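Long-range contacts in uncharacterized protein DUF849 with a TIM barrel fold (Burkholderia xenovorans LB400, PDB 3E49), which probably cleaves a beta-keto acid such as 3-keto-5-aminohexanoate, using a zinc ion bound within a TIM barrel: residues 50-55 with 84-89; 108-113 with 165-170; 232-237 with 253-258. All blocks are in the same frame, centred on the assembly; numbering follows the deposited sequence.

Contact 1 (50-55 with 84-89); sequences HLHARD and NLTTGG. With ZN (zinc ion), chain E.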
loop_
_atom_site.group_PDB
_atom_site.type_symbol
_atom_site.label_atom_id
_atom_site.label_comp_id
_atom_site.label_asym_id
_atom_site.label_seq_id
_atom_site.Cartn_x
_atom_site.Cartn_y
_atom_site.Cartn_z
ATOM N N HIS A 50 11.879 -14.778 -25.220
ATOM C CA HIS A 50 13.052 -14.179 -24.615
ATOM C C HIS A 50 14.156 -15.245 -24.663
ATOM O O HIS A 50 14.019 -16.352 -24.088
ATOM C CB HIS A 50 12.711 -13.716 -23.185
ATOM C CG HIS A 50 13.879 -13.249 -22.392
ATOM N ND1 HIS A 50 14.079 -11.930 -22.064
ATOM C CD2 HIS A 50 14.831 -13.940 -21.731
ATOM C CE1 HIS A 50 15.154 -11.825 -21.303
ATOM N NE2 HIS A 50 15.679 -13.022 -21.163
ATOM N N LEU A 51 15.260 -14.880 -25.316
ATOM C CA LEU A 51 16.326 -15.827 -25.678
ATOM C C LEU A 51 17.712 -15.582 -25.159
ATOM O O LEU A 51 18.211 -14.445 -25.142
ATOM C CB LEU A 51 16.414 -15.898 -27.226
ATOM C CG LEU A 51 15.219 -16.551 -27.915
ATOM C CD1 LEU A 51 15.008 -16.042 -29.343
ATOM C CD2 LEU A 51 15.311 -18.061 -27.876
ATOM N N HIS A 52 18.317 -16.678 -24.687
ATOM C CA HIS A 52 19.747 -16.738 -24.405
ATOM C C HIS A 52 20.253 -17.943 -25.186
ATOM O O HIS A 52 19.464 -18.797 -25.630
ATOM C CB HIS A 52 20.088 -17.023 -22.938
ATOM C CG HIS A 52 19.692 -15.962 -21.975
ATOM N ND1 HIS A 52 20.543 -15.520 -20.989
ATOM C CD2 HIS A 52 18.505 -15.340 -21.759
ATOM C CE1 HIS A 52 19.910 -14.648 -20.223
ATOM N NE2 HIS A 52 18.672 -14.527 -20.664
ATOM N N ALA A 53 21.581 -18.016 -25.317
ATOM C CA ALA A 53 22.240 -19.130 -25.983
ATOM C C ALA A 53 23.103 -19.827 -24.944
ATOM O O ALA A 53 23.562 -19.203 -23.962
ATOM C CB ALA A 53 23.110 -18.636 -27.149
ATOM N N ARG A 54 23.297 -21.121 -25.157
ATOM C CA ARG A 54 24.132 -21.933 -24.290
ATOM C C ARG A 54 25.174 -22.671 -25.125
ATOM O O ARG A 54 24.949 -22.941 -26.314
ATOM C CB ARG A 54 23.265 -22.915 -23.515
ATOM C CG ARG A 54 22.486 -22.248 -22.371
ATOM C CD ARG A 54 21.670 -23.238 -21.574
ATOM N NE ARG A 54 20.892 -22.593 -20.514
ATOM C CZ ARG A 54 21.331 -22.306 -19.276
ATOM N NH1 ARG A 54 22.580 -22.550 -18.898
ATOM N NH2 ARG A 54 20.502 -21.718 -18.397
ATOM N N ASP A 55 26.312 -22.969 -24.507
ATOM C CA ASP A 55 27.347 -23.737 -25.193
ATOM C C ASP A 55 26.789 -25.129 -25.266
ATOM O O ASP A 55 26.551 -25.733 -24.231
ATOM C CB ASP A 55 28.644 -23.704 -24.405
ATOM C CG ASP A 55 29.766 -24.484 -25.079
ATOM O OD1 ASP A 55 29.503 -25.397 -25.903
ATOM O OD2 ASP A 55 30.924 -24.156 -24.762
ATOM N N ASN A 84 13.314 -11.818 -28.761
ATOM C CA ASN A 84 13.814 -10.889 -27.791
ATOM C C ASN A 84 15.142 -11.434 -27.272
ATOM O O ASN A 84 15.165 -12.485 -26.671
ATOM C CB ASN A 84 12.759 -10.791 -26.688
ATOM C CG ASN A 84 13.173 -9.944 -25.527
ATOM O OD1 ASN A 84 14.320 -9.499 -25.406
ATOM N ND2 ASN A 84 12.221 -9.730 -24.613
ATOM N N LEU A 85 16.244 -10.750 -27.541
ATOM C CA LEU A 85 17.569 -11.206 -27.082
ATOM C C LEU A 85 18.047 -10.559 -25.822
ATOM O O LEU A 85 17.919 -9.361 -25.656
ATOM C CB LEU A 85 18.648 -10.884 -28.121
ATOM C CG LEU A 85 18.341 -11.453 -29.510
ATOM C CD1 LEU A 85 19.550 -11.179 -30.430
ATOM C CD2 LEU A 85 17.973 -12.944 -29.418
ATOM N N THR A 86 18.691 -11.359 -24.978
ATOM C CA THR A 86 19.255 -10.879 -23.744
ATOM C C THR A 86 20.499 -10.001 -23.962
ATOM O O THR A 86 21.228 -10.213 -24.932
ATOM C CB THR A 86 19.664 -12.053 -22.827
ATOM O OG1 THR A 86 20.170 -11.514 -21.620
ATOM C CG2 THR A 86 20.771 -12.927 -23.462
ATOM N N THR A 87 20.684 -8.995 -23.098
ATOM C CA THR A 87 21.888 -8.171 -23.059
ATOM C C THR A 87 22.605 -8.402 -21.752
ATOM O O THR A 87 23.539 -7.701 -21.420
ATOM C CB THR A 87 21.627 -6.658 -23.208
ATOM O OG1 THR A 87 20.919 -6.105 -22.075
ATOM C CG2 THR A 87 20.911 -6.403 -24.454
ATOM N N GLY A 88 22.125 -9.367 -20.986
ATOM C CA GLY A 88 22.724 -9.691 -19.701
ATOM C C GLY A 88 23.531 -10.937 -19.900
ATOM O O GLY A 88 24.787 -10.918 -19.866
ATOM N N GLY A 89 22.780 -11.999 -20.209
ATOM C CA GLY A 89 23.317 -13.331 -20.394
ATOM C C GLY A 89 23.687 -13.780 -18.991
ATOM O O GLY A 89 22.851 -13.742 -18.066
HETATM ZN ZN ZN E . 17.031 -13.533 -19.519
HETATM O O HOH W 1 18.120 -11.427 -19.610
HETATM O O HOH W 2 15.956 -12.139 -17.895
#
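H50 and L51 pair in parallel with N84 and L85, held by L51 N to N84 O (2.8 Å) and T86 N to L51 O (3.1 Å), beyond which the two chains part. L51 and L85 turn to one side, where L51 CB meets L85 CD2 at 4.0 Å and helix 71-78 packs against both. H50 and N84 share the other face: N84 ND2 comes to the edge of the imidazole near its plane, with the amide turned 71° from the ring, and H50 ND1 and N84 ND2 both donate to E170 OE1. Farther on, T86 crosses H52 at about a right angle and sets its methyl over the centre of the ring, CG2 3.5 Å from the centroid, a CH-pi contact. With T86 OG1 anti to the backbone N (chi1 -178°), the hydroxyl oxygen can accept from G88 N and G89 N, an ST turn and ST motif. The zinc is held by H50 NE2 and H52 NE2, each at 2.2 Å, with E259 and two waters completing the site. E170 is thus second-shell to H50, while T86 packs on a ligand ring and hydrogen-bonds metal-bound water 1, consistent with a role in ordering the site.

Contact 2 (108-113 with 165-170); sequences ELASLN and NGTRFE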
loop_
_atom_site.group_PDB
_atom_site.type_symbol
_atom_site.label_atom_id
_atom_site.label_comp_id
_atom_site.label_asym_id
_atom_site.label_seq_id
_atom_site.Cartn_x
_atom_site.Cartn_y
_atom_site.Cartn_z
ATOM N N GLU A 108 13.950 -7.012 -32.586
ATOM C CA GLU A 108 12.870 -6.069 -32.308
ATOM C C GLU A 108 12.889 -5.689 -30.835
ATOM O O GLU A 108 12.564 -4.570 -30.462
ATOM C CB GLU A 108 11.537 -6.727 -32.622
ATOM C CG GLU A 108 11.243 -6.857 -34.128
ATOM C CD GLU A 108 9.908 -7.449 -34.363
ATOM O OE1 GLU A 108 8.958 -6.680 -34.671
ATOM O OE2 GLU A 108 9.790 -8.692 -34.253
ATOM N N LEU A 109 13.251 -6.666 -30.017
ATOM C CA LEU A 109 13.349 -6.477 -28.574
ATOM C C LEU A 109 14.678 -6.990 -28.056
ATOM O O LEU A 109 15.213 -7.972 -28.595
ATOM C CB LEU A 109 12.237 -7.267 -27.849
ATOM C CG LEU A 109 10.847 -6.700 -27.724
ATOM C CD1 LEU A 109 9.856 -7.782 -27.195
ATOM C CD2 LEU A 109 10.876 -5.410 -26.871
ATOM N N ALA A 110 15.168 -6.359 -26.981
ATOM C CA ALA A 110 16.310 -6.858 -26.244
ATOM C C ALA A 110 16.005 -6.631 -24.763
ATOM O O ALA A 110 15.322 -5.652 -24.420
ATOM C CB ALA A 110 17.585 -6.127 -26.636
ATOM N N SER A 111 16.487 -7.505 -23.886
ATOM C CA SER A 111 16.243 -7.303 -22.463
ATOM C C SER A 111 17.245 -6.277 -21.983
ATOM O O SER A 111 18.326 -6.162 -22.560
ATOM C CB SER A 111 16.384 -8.622 -21.709
ATOM O OG SER A 111 17.741 -9.039 -21.677
ATOM N N LEU A 112 16.909 -5.523 -20.937
ATOM C CA LEU A 112 17.805 -4.503 -20.389
ATOM C C LEU A 112 17.579 -4.483 -18.873
ATOM O O LEU A 112 16.496 -4.090 -18.402
ATOM C CB LEU A 112 17.534 -3.121 -21.019
ATOM C CG LEU A 112 18.313 -1.857 -20.593
ATOM C CD1 LEU A 112 19.770 -2.076 -20.403
ATOM C CD2 LEU A 112 18.117 -0.729 -21.599
ATOM N N ASN A 113 18.558 -4.974 -18.132
ATOM C CA ASN A 113 18.507 -4.988 -16.682
ATOM C C ASN A 113 18.700 -3.547 -16.206
ATOM O O ASN A 113 19.583 -2.863 -16.690
ATOM C CB ASN A 113 19.560 -5.944 -16.146
ATOM C CG ASN A 113 19.543 -6.064 -14.626
ATOM O OD1 ASN A 113 19.601 -5.086 -13.919
ATOM N ND2 ASN A 113 19.538 -7.286 -14.142
ATOM N N ASN A 165 19.401 0.968 -33.532
ATOM C CA ASN A 165 19.113 -0.052 -34.520
ATOM C C ASN A 165 17.627 -0.367 -34.567
ATOM O O ASN A 165 17.265 -1.383 -35.125
ATOM C CB ASN A 165 19.853 -1.357 -34.202
ATOM C CG ASN A 165 21.362 -1.221 -34.224
ATOM O OD1 ASN A 165 21.914 -0.519 -35.058
ATOM N ND2 ASN A 165 22.044 -1.914 -33.294
ATOM N N GLY A 166 16.771 0.479 -33.975
ATOM C CA GLY A 166 15.322 0.221 -33.914
ATOM C C GLY A 166 14.887 -0.819 -32.868
ATOM O O GLY A 166 13.702 -1.156 -32.756
ATOM N N THR A 167 15.852 -1.325 -32.099
ATOM C CA THR A 167 15.582 -2.323 -31.071
ATOM C C THR A 167 14.938 -1.636 -29.888
ATOM O O THR A 167 15.379 -0.563 -29.492
ATOM C CB THR A 167 16.879 -3.002 -30.614
ATOM O OG1 THR A 167 17.441 -3.753 -31.705
ATOM C CG2 THR A 167 16.612 -3.930 -29.385
ATOM N N ARG A 168 13.859 -2.227 -29.370
ATOM C CA ARG A 168 13.170 -1.692 -28.210
ATOM C C ARG A 168 13.415 -2.646 -27.066
ATOM O O ARG A 168 13.886 -3.756 -27.260
ATOM C CB ARG A 168 11.708 -1.413 -28.488
ATOM C CG ARG A 168 11.577 -0.252 -29.513
ATOM C CD ARG A 168 10.167 0.085 -29.915
ATOM N NE ARG A 168 9.415 0.498 -28.759
ATOM C CZ ARG A 168 9.474 1.693 -28.191
ATOM N NH1 ARG A 168 10.235 2.662 -28.671
ATOM N NH2 ARG A 168 8.746 1.910 -27.111
ATOM N N PHE A 169 13.128 -2.206 -25.868
ATOM C CA PHE A 169 13.560 -2.996 -24.714
ATOM C C PHE A 169 12.514 -3.548 -23.806
ATOM O O PHE A 169 11.469 -2.943 -23.598
ATOM C CB PHE A 169 14.494 -2.148 -23.873
ATOM C CG PHE A 169 15.671 -1.616 -24.643
ATOM C CD1 PHE A 169 16.784 -2.404 -24.863
ATOM C CD2 PHE A 169 15.641 -0.327 -25.177
ATOM C CE1 PHE A 169 17.864 -1.908 -25.590
ATOM C CE2 PHE A 169 16.719 0.164 -25.913
ATOM C CZ PHE A 169 17.823 -0.619 -26.113
ATOM N N GLU A 170 12.845 -4.722 -23.274
ATOM C CA GLU A 170 12.118 -5.342 -22.187
ATOM C C GLU A 170 12.954 -4.877 -20.992
ATOM O O GLU A 170 14.050 -5.398 -20.770
ATOM C CB GLU A 170 12.105 -6.886 -22.304
ATOM C CG GLU A 170 11.450 -7.620 -21.123
ATOM C CD GLU A 170 11.739 -9.111 -21.075
ATOM O OE1 GLU A 170 12.682 -9.573 -21.740
ATOM O OE2 GLU A 170 11.050 -9.841 -20.316
HETATM O O HOH W 3 11.431 -2.732 -32.258
#
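E108 opens the ladder through its carbonyl: E108 O takes R168 N at 2.9 Å, the donor standing 40° out of the carbonyl plane, and water 3 bridges the same oxygen to G166 O. L109 bends its CD2 over the neighbouring backbone, 3.5 Å from R168 O, an approach that follows from CG lying beside its own backbone N (chi1 -82°). A110 then bonds in both directions, A110 N to R168 O and A110 O to E170 N; its methyl rests against T167 CG2 at 3.7 Å, while A110 O also sits at the edge of the F169 ring. S111 is paired with E170 on the face that carries L109 and R168, and S111 CB touches E170 OE1 at 3.8 Å. L112 N closes the run on E170 O, and the L112 side chain slants across to F169, CD2 lying over one ring face 4.0 Å from the centroid, offset toward the rim, as a CH-pi contact. These parallel neighbours of the TIM barrel have strand axes 50° apart. Helix 152-163 covers L112 and F169 from outside, strand 82-85 flanks 109-113 along its other edge, and E170 points into the barrel, toward the zinc site.

Contact 3 (232-237 with 253-258); sequences SILGAG and NVRVGL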
loop_
_atom_site.group_PDB
_atom_site.type_symbol
_atom_site.label_atom_id
_atom_site.label_comp_id
_atom_site.label_asym_id
_atom_site.label_seq_id
_atom_site.Cartn_x
_atom_site.Cartn_y
_atom_site.Cartn_z
ATOM N N SER A 232 4.571 -6.198 -17.424
ATOM C CA SER A 232 4.609 -7.645 -17.458
ATOM C C SER A 232 5.186 -8.098 -16.136
ATOM O O SER A 232 6.012 -7.448 -15.544
ATOM C CB SER A 232 5.447 -8.190 -18.597
ATOM O OG SER A 232 5.308 -9.585 -18.714
ATOM N N ILE A 233 4.723 -9.247 -15.734
ATOM C CA ILE A 233 5.120 -9.846 -14.469
ATOM C C ILE A 233 5.967 -11.085 -14.688
ATOM O O ILE A 233 5.587 -11.978 -15.473
ATOM C CB ILE A 233 3.856 -10.236 -13.701
ATOM C CG1 ILE A 233 3.111 -8.984 -13.159
ATOM C CG2 ILE A 233 4.263 -11.081 -12.497
ATOM C CD1 ILE A 233 2.246 -8.234 -14.139
ATOM N N LEU A 234 7.085 -11.173 -13.938
ATOM C CA LEU A 234 7.938 -12.330 -13.939
ATOM C C LEU A 234 8.118 -12.745 -12.474
ATOM O O LEU A 234 8.735 -12.030 -11.721
ATOM C CB LEU A 234 9.320 -11.998 -14.486
ATOM C CG LEU A 234 10.291 -13.132 -14.828
ATOM C CD1 LEU A 234 11.638 -12.519 -15.269
ATOM C CD2 LEU A 234 10.514 -14.109 -13.674
ATOM N N GLY A 235 7.509 -13.837 -12.097
ATOM C CA GLY A 235 7.739 -14.426 -10.783
ATOM C C GLY A 235 8.688 -15.576 -10.905
ATOM O O GLY A 235 8.443 -16.508 -11.680
ATOM N N ALA A 236 9.735 -15.588 -10.061
ATOM C CA ALA A 236 10.728 -16.621 -10.128
ATOM C C ALA A 236 10.261 -17.918 -9.448
ATOM O O ALA A 236 9.547 -17.929 -8.406
ATOM C CB ALA A 236 12.033 -16.148 -9.530
ATOM N N GLY A 237 10.669 -19.033 -10.043
ATOM C CA GLY A 237 10.347 -20.341 -9.524
ATOM C C GLY A 237 8.869 -20.581 -9.258
ATOM O O GLY A 237 8.013 -20.316 -10.115
ATOM N N ASN A 253 0.437 -8.035 -18.354
ATOM C CA ASN A 253 0.915 -9.059 -19.247
ATOM C C ASN A 253 1.748 -10.018 -18.442
ATOM O O ASN A 253 2.049 -9.737 -17.294
ATOM C CB ASN A 253 1.654 -8.395 -20.379
ATOM C CG ASN A 253 0.739 -7.454 -21.107
ATOM O OD1 ASN A 253 -0.201 -7.898 -21.781
ATOM N ND2 ASN A 253 0.955 -6.156 -20.929
ATOM N N VAL A 254 2.100 -11.162 -19.014
ATOM C CA VAL A 254 2.735 -12.219 -18.203
ATOM C C VAL A 254 3.993 -12.837 -18.815
ATOM O O VAL A 254 4.104 -12.959 -20.022
ATOM C CB VAL A 254 1.707 -13.337 -17.954
ATOM C CG1 VAL A 254 0.478 -12.777 -17.201
ATOM C CG2 VAL A 254 1.256 -14.010 -19.301
ATOM N N ARG A 255 4.903 -13.304 -17.977
ATOM C CA ARG A 255 6.120 -13.963 -18.443
ATOM C C ARG A 255 6.240 -15.295 -17.776
ATOM O O ARG A 255 6.103 -15.392 -16.553
ATOM C CB ARG A 255 7.383 -13.142 -18.203
ATOM C CG ARG A 255 8.657 -13.851 -18.535
ATOM C CD ARG A 255 9.801 -12.929 -18.607
ATOM N NE ARG A 255 11.052 -13.657 -18.466
ATOM C CZ ARG A 255 12.257 -13.128 -18.558
ATOM N NH1 ARG A 255 12.432 -11.872 -18.919
ATOM N NH2 ARG A 255 13.300 -13.884 -18.321
ATOM N N VAL A 256 6.457 -16.313 -18.601
ATOM C CA VAL A 256 6.687 -17.672 -18.129
ATOM C C VAL A 256 7.997 -18.192 -18.773
ATOM O O VAL A 256 8.673 -17.456 -19.481
ATOM C CB VAL A 256 5.476 -18.607 -18.364
ATOM C CG1 VAL A 256 4.235 -18.075 -17.610
ATOM C CG2 VAL A 256 5.151 -18.774 -19.861
ATOM N N GLY A 257 8.345 -19.446 -18.507
ATOM C CA GLY A 257 9.536 -20.063 -19.093
ATOM C C GLY A 257 10.482 -20.760 -18.154
ATOM O O GLY A 257 10.600 -20.381 -17.005
ATOM N N LEU A 258 11.205 -21.746 -18.690
ATOM C CA LEU A 258 12.187 -22.540 -17.934
ATOM C C LEU A 258 13.401 -21.736 -17.501
ATOM O O LEU A 258 14.120 -22.119 -16.542
ATOM C CB LEU A 258 12.575 -23.831 -18.702
ATOM C CG LEU A 258 11.684 -25.085 -18.605
ATOM C CD1 LEU A 258 10.229 -24.833 -18.648
ATOM C CD2 LEU A 258 12.088 -26.106 -19.721
HETATM O O HOH W 4 4.850 -10.309 -21.339
HETATM O O HOH W 5 5.512 -14.947 -13.939
#
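L234 and R255 lie side by side and point the same way, with the leucine laid along the arginine. L234 CG rides beside R255 CD at 3.8 Å, and L234 CD1 sits over the centre of one guanidinium face, 3.4 Å from R255 CZ, so that the flat group packs on a methyl. R255 is extended from CG to NE, with CG anti to the backbone N (chi1 174°), and this carries the guanidinium into the barrel interior, close to the zinc site. Its polar partners lie beyond the two segments: NH1 forms a salt bridge with E170, and NE forms one with D260. L234 thus covers one face, while NE and NH1 are directed at carboxylates.

Strands 229-235 and 253-256 are joined through helix 240-248 as a beta-alpha-beta unit of the TIM barrel, their axes inclined at 31°. Two backbone bonds join them, I233 N to N253 O at 3.1 Å and R255 N to I233 O at 2.9 Å. I233 and V254 both turn outward to helix 240-248, and I233 CD1 folds back to 3.5 Å from N253 O. On the inner face, S232, midway along its strand, pairs with N253, the first residue of the other. S232 OG stands over the V254 backbone, 3.5 Å from its carbonyl carbon; water 4 donates to both S232 OG and V254 O, while Q198 is a further partner of the hydroxyl. Farther along, where the strands part, water 5 links G235 N and R255 O.

In the fold
All three contacts are buried core pairings of parallel neighbours in one TIM-barrel sheet, and none is touched by another subunit. Contacts 1 and 2 adjoin through strands 82-85 and 109-113, their centres about 12 Å apart; contact 3 lies farther round, its centre about 16 Å from that of contact 1 and 18 Å from that of contact 2. Contact 1 holds two zinc ligands at strand ends, whereas contacts 2 and 3 bring charged side chains to the second shell. E170 of contact 2 connects the other two, one carboxylate oxygen turned to each. The outward side chains are mostly apolar and lie under helices, whereas most polar groups face the barrel interior.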